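Local coordinates for protein argininosuccinate lyase (PDB 6G3I) that probably catalyses the reversible cleavage of argininosuccinate into fumarate and L-arginine, the last step of arginine biosynthesis, at residues Thr87-Glu92 against Arg110-Leu115. Sequence-based numbering, arbitrary orientation.
With EKN ((2~{S})-2-(2-azanylethylamino)butanedioic acid), chain B; FUM (fumaric acid), chain C.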
loop_
_atom_site.group_PDB
_atom_site.type_symbol
_atom_site.label_atom_id
_atom_site.label_comp_id
_atom_site.label_asym_id
_atom_site.label_seq_id
_atom_site.Cartn_x
_atom_site.Cartn_y
_atom_site.Cartn_z
ATOM N N THR A 87 29.288 -11.600 2.303
ATOM C CA THR A 87 28.258 -12.581 2.604
ATOM C C THR A 87 28.935 -13.799 3.220
ATOM O O THR A 87 30.139 -14.012 3.052
ATOM C CB THR A 87 27.458 -12.968 1.356
ATOM O OG1 THR A 87 28.306 -13.643 0.424
ATOM C CG2 THR A 87 26.873 -11.722 0.696
ATOM N N TYR A 88 28.154 -14.598 3.949
ATOM C CA TYR A 88 28.755 -15.509 4.918
ATOM C C TYR A 88 29.721 -16.487 4.258
ATOM O O TYR A 88 30.901 -16.552 4.623
ATOM C CB TYR A 88 27.686 -16.284 5.686
ATOM C CG TYR A 88 28.346 -17.257 6.629
ATOM C CD1 TYR A 88 29.140 -16.794 7.671
ATOM C CD2 TYR A 88 28.225 -18.628 6.455
ATOM C CE1 TYR A 88 29.773 -17.667 8.528
ATOM C CE2 TYR A 88 28.854 -19.509 7.311
ATOM C CZ TYR A 88 29.629 -19.021 8.345
ATOM O OH TYR A 88 30.265 -19.885 9.206
ATOM N N LEU A 89 29.238 -17.279 3.309
ATOM C CA LEU A 89 30.027 -18.419 2.856
ATOM C C LEU A 89 31.296 -17.972 2.136
ATOM O O LEU A 89 32.360 -18.569 2.350
ATOM C CB LEU A 89 29.182 -19.339 1.970
ATOM C CG LEU A 89 28.228 -20.260 2.744
ATOM C CD1 LEU A 89 27.321 -21.027 1.795
ATOM C CD2 LEU A 89 28.985 -21.241 3.644
ATOM N N PRO A 90 31.245 -16.946 1.284
ATOM C CA PRO A 90 32.510 -16.383 0.782
ATOM C C PRO A 90 33.442 -15.947 1.900
ATOM O O PRO A 90 34.655 -16.170 1.818
ATOM C CB PRO A 90 32.049 -15.199 -0.076
ATOM C CG PRO A 90 30.682 -15.569 -0.516
ATOM C CD PRO A 90 30.074 -16.360 0.608
ATOM N N TYR A 91 32.898 -15.325 2.949
ATOM C CA TYR A 91 33.717 -14.925 4.090
ATOM C C TYR A 91 34.322 -16.143 4.779
ATOM O O TYR A 91 35.519 -16.168 5.083
ATOM C CB TYR A 91 32.870 -14.110 5.070
ATOM C CG TYR A 91 33.626 -13.563 6.260
ATOM C CD1 TYR A 91 33.895 -14.360 7.364
ATOM C CD2 TYR A 91 34.050 -12.243 6.291
ATOM C CE1 TYR A 91 34.577 -13.865 8.454
ATOM C CE2 TYR A 91 34.732 -11.736 7.380
ATOM C CZ TYR A 91 34.993 -12.552 8.458
ATOM O OH TYR A 91 35.673 -12.054 9.546
ATOM N N GLU A 92 33.504 -17.166 5.035
ATOM C CA GLU A 92 34.018 -18.385 5.652
ATOM C C GLU A 92 35.116 -19.009 4.800
ATOM O O GLU A 92 36.124 -19.493 5.329
ATOM C CB GLU A 92 32.880 -19.383 5.865
ATOM C CG GLU A 92 33.257 -20.582 6.721
ATOM C CD GLU A 92 32.216 -21.682 6.672
ATOM O OE1 GLU A 92 31.984 -22.227 5.573
ATOM O OE2 GLU A 92 31.625 -21.995 7.727
ATOM N N ARG A 110 25.280 -23.351 14.400
ATOM C CA ARG A 110 24.877 -22.060 13.867
ATOM C C ARG A 110 24.520 -22.213 12.395
ATOM O O ARG A 110 24.945 -23.159 11.725
ATOM C CB ARG A 110 25.988 -21.022 14.061
ATOM C CG ARG A 110 25.704 -19.660 13.451
ATOM C CD ARG A 110 26.830 -18.687 13.740
ATOM N NE ARG A 110 27.917 -18.817 12.775
ATOM C CZ ARG A 110 28.962 -18.000 12.716
ATOM N NH1 ARG A 110 29.061 -16.992 13.569
ATOM N NH2 ARG A 110 29.905 -18.188 11.802
ATOM N N SER A 111 23.725 -21.266 11.904
ATOM C CA SER A 111 23.250 -21.267 10.529
ATOM C C SER A 111 23.399 -19.864 9.960
ATOM O O SER A 111 23.615 -18.893 10.690
ATOM C CB SER A 111 21.786 -21.719 10.451
ATOM O OG SER A 111 21.265 -21.591 9.140
ATOM N N ARG A 112 23.284 -19.760 8.635
ATOM C CA ARG A 112 23.141 -18.443 8.027
ATOM C C ARG A 112 21.832 -17.788 8.448
ATOM O O ARG A 112 21.738 -16.556 8.494
ATOM C CB ARG A 112 23.216 -18.554 6.503
ATOM C CG ARG A 112 24.636 -18.553 5.946
ATOM C CD ARG A 112 24.656 -18.614 4.426
ATOM N NE ARG A 112 23.789 -19.662 3.897
ATOM C CZ ARG A 112 23.590 -19.890 2.601
ATOM N NH1 ARG A 112 24.197 -19.145 1.686
ATOM N NH2 ARG A 112 22.778 -20.865 2.220
ATOM N N ASN A 113 20.828 -18.598 8.794
ATOM C CA ASN A 113 19.492 -18.076 9.067
ATOM C C ASN A 113 19.467 -17.240 10.342
ATOM O O ASN A 113 18.965 -16.109 10.341
ATOM C CB ASN A 113 18.499 -19.234 9.148
ATOM C CG ASN A 113 18.283 -19.903 7.804
ATOM O OD1 ASN A 113 18.901 -19.522 6.809
ATOM N ND2 ASN A 113 17.413 -20.907 7.767
ATOM N N ASP A 114 19.988 -17.780 11.447
ATOM C CA ASP A 114 20.023 -17.007 12.684
ATOM C C ASP A 114 21.163 -15.997 12.707
ATOM O O ASP A 114 21.063 -14.985 13.412
ATOM C CB ASP A 114 20.108 -17.936 13.902
ATOM C CG ASP A 114 21.427 -18.687 13.995
ATOM O OD1 ASP A 114 22.100 -18.879 12.965
ATOM O OD2 ASP A 114 21.781 -19.101 15.122
ATOM N N LEU A 115 22.234 -16.233 11.947
ATOM C CA LEU A 115 23.256 -15.207 11.767
ATOM C C LEU A 115 22.661 -13.967 11.116
ATOM O O LEU A 115 22.866 -12.842 11.585
ATOM C CB LEU A 115 24.404 -15.765 10.925
ATOM C CG LEU A 115 25.422 -14.763 10.369
ATOM C CD1 LEU A 115 26.177 -14.074 11.490
ATOM C CD2 LEU A 115 26.383 -15.457 9.418
HETATM O OD1 EKN B . 22.354 -22.186 7.086
HETATM C CG EKN B . 21.624 -22.183 6.004
HETATM O OD2 EKN B . 22.058 -21.904 4.863
HETATM C CB EKN B . 20.195 -22.522 6.055
HETATM C CA EKN B . 19.481 -22.432 4.727
HETATM C C EKN B . 18.184 -23.199 4.723
HETATM O OXT EKN B . 18.177 -24.145 3.930
HETATM O O EKN B . 17.260 -22.852 5.456
HETATM N N EKN B . 19.262 -20.944 4.393
HETATM C CAG EKN B . 18.511 -20.707 3.078
HETATM C CAF EKN B . 19.379 -20.238 1.915
HETATM N NAA EKN B . 19.632 -21.408 0.944
HETATM O OXT FUM C . 18.768 -16.415 -1.137
HETATM C C FUM C . 19.783 -16.936 -0.618
HETATM O O FUM C . 20.708 -17.389 -1.333
HETATM C C4 FUM C . 19.940 -17.055 0.879
HETATM C C5 FUM C . 21.048 -16.608 1.413
HETATM C C6 FUM C . 21.220 -16.753 2.916
HETATM O O7 FUM C . 21.744 -15.837 3.604
HETATM O O8 FUM C . 20.819 -17.822 3.451
HETATM O O HOH W 1 26.331 -16.903 1.817
#
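In the active site of this argininosuccinate lyase, the N-terminus of helix 112-147, which binds EKN, is backed by the first turn of helix 88-99, whose Tyr88 and Leu89 pack on Arg112 and its neighbours. Tyr88 makes the largest share of the contact. With CG anti to the backbone N (chi1 177°), its ring lies against both Arg112 and Leu115, with CD2 meeting Arg112 CG at 3.6 Å and CD1 meeting Leu115 CD2 at 3.5 Å. At the far end, Arg110 NH2 donates to Tyr88 OH over 3.1 Å; the hydroxyl lies in the guanidinium plane, nearly perpendicular to the ring, while Arg110 NH1 is hydrogen-bonded to His47 ND1. Replacing Tyr88 by alanine is likely to leave Arg110 NH2 without this acceptor and give the aliphatic part of Arg112 room to shift. The Arg112 guanidinium is sandwiched: Leu89 CD1 lies over one face, towards its rim, and fumarate O8 over the centre of the other. Its edge serves EKN, NE and NH2 both donating to OD2, at 3.0 and 2.9 Å, and water 1 joins NH1 to Leu89 N. A capping box of Ser111 and Asp114 starts helix 112-147; Arg112 N donates to EKN OD1 at 3.0 Å, and Asn113 ND2 to EKN O at 3.0 Å. Ser281, Lys286 and Asn288 of the second subunit and Thr158 of the third also hydrogen-bond EKN. Carboxylate oxygens at its edge and over one face are likely to stabilise the positive charge of Arg112, while the packing of Tyr88 and Leu89 probably limits its movement.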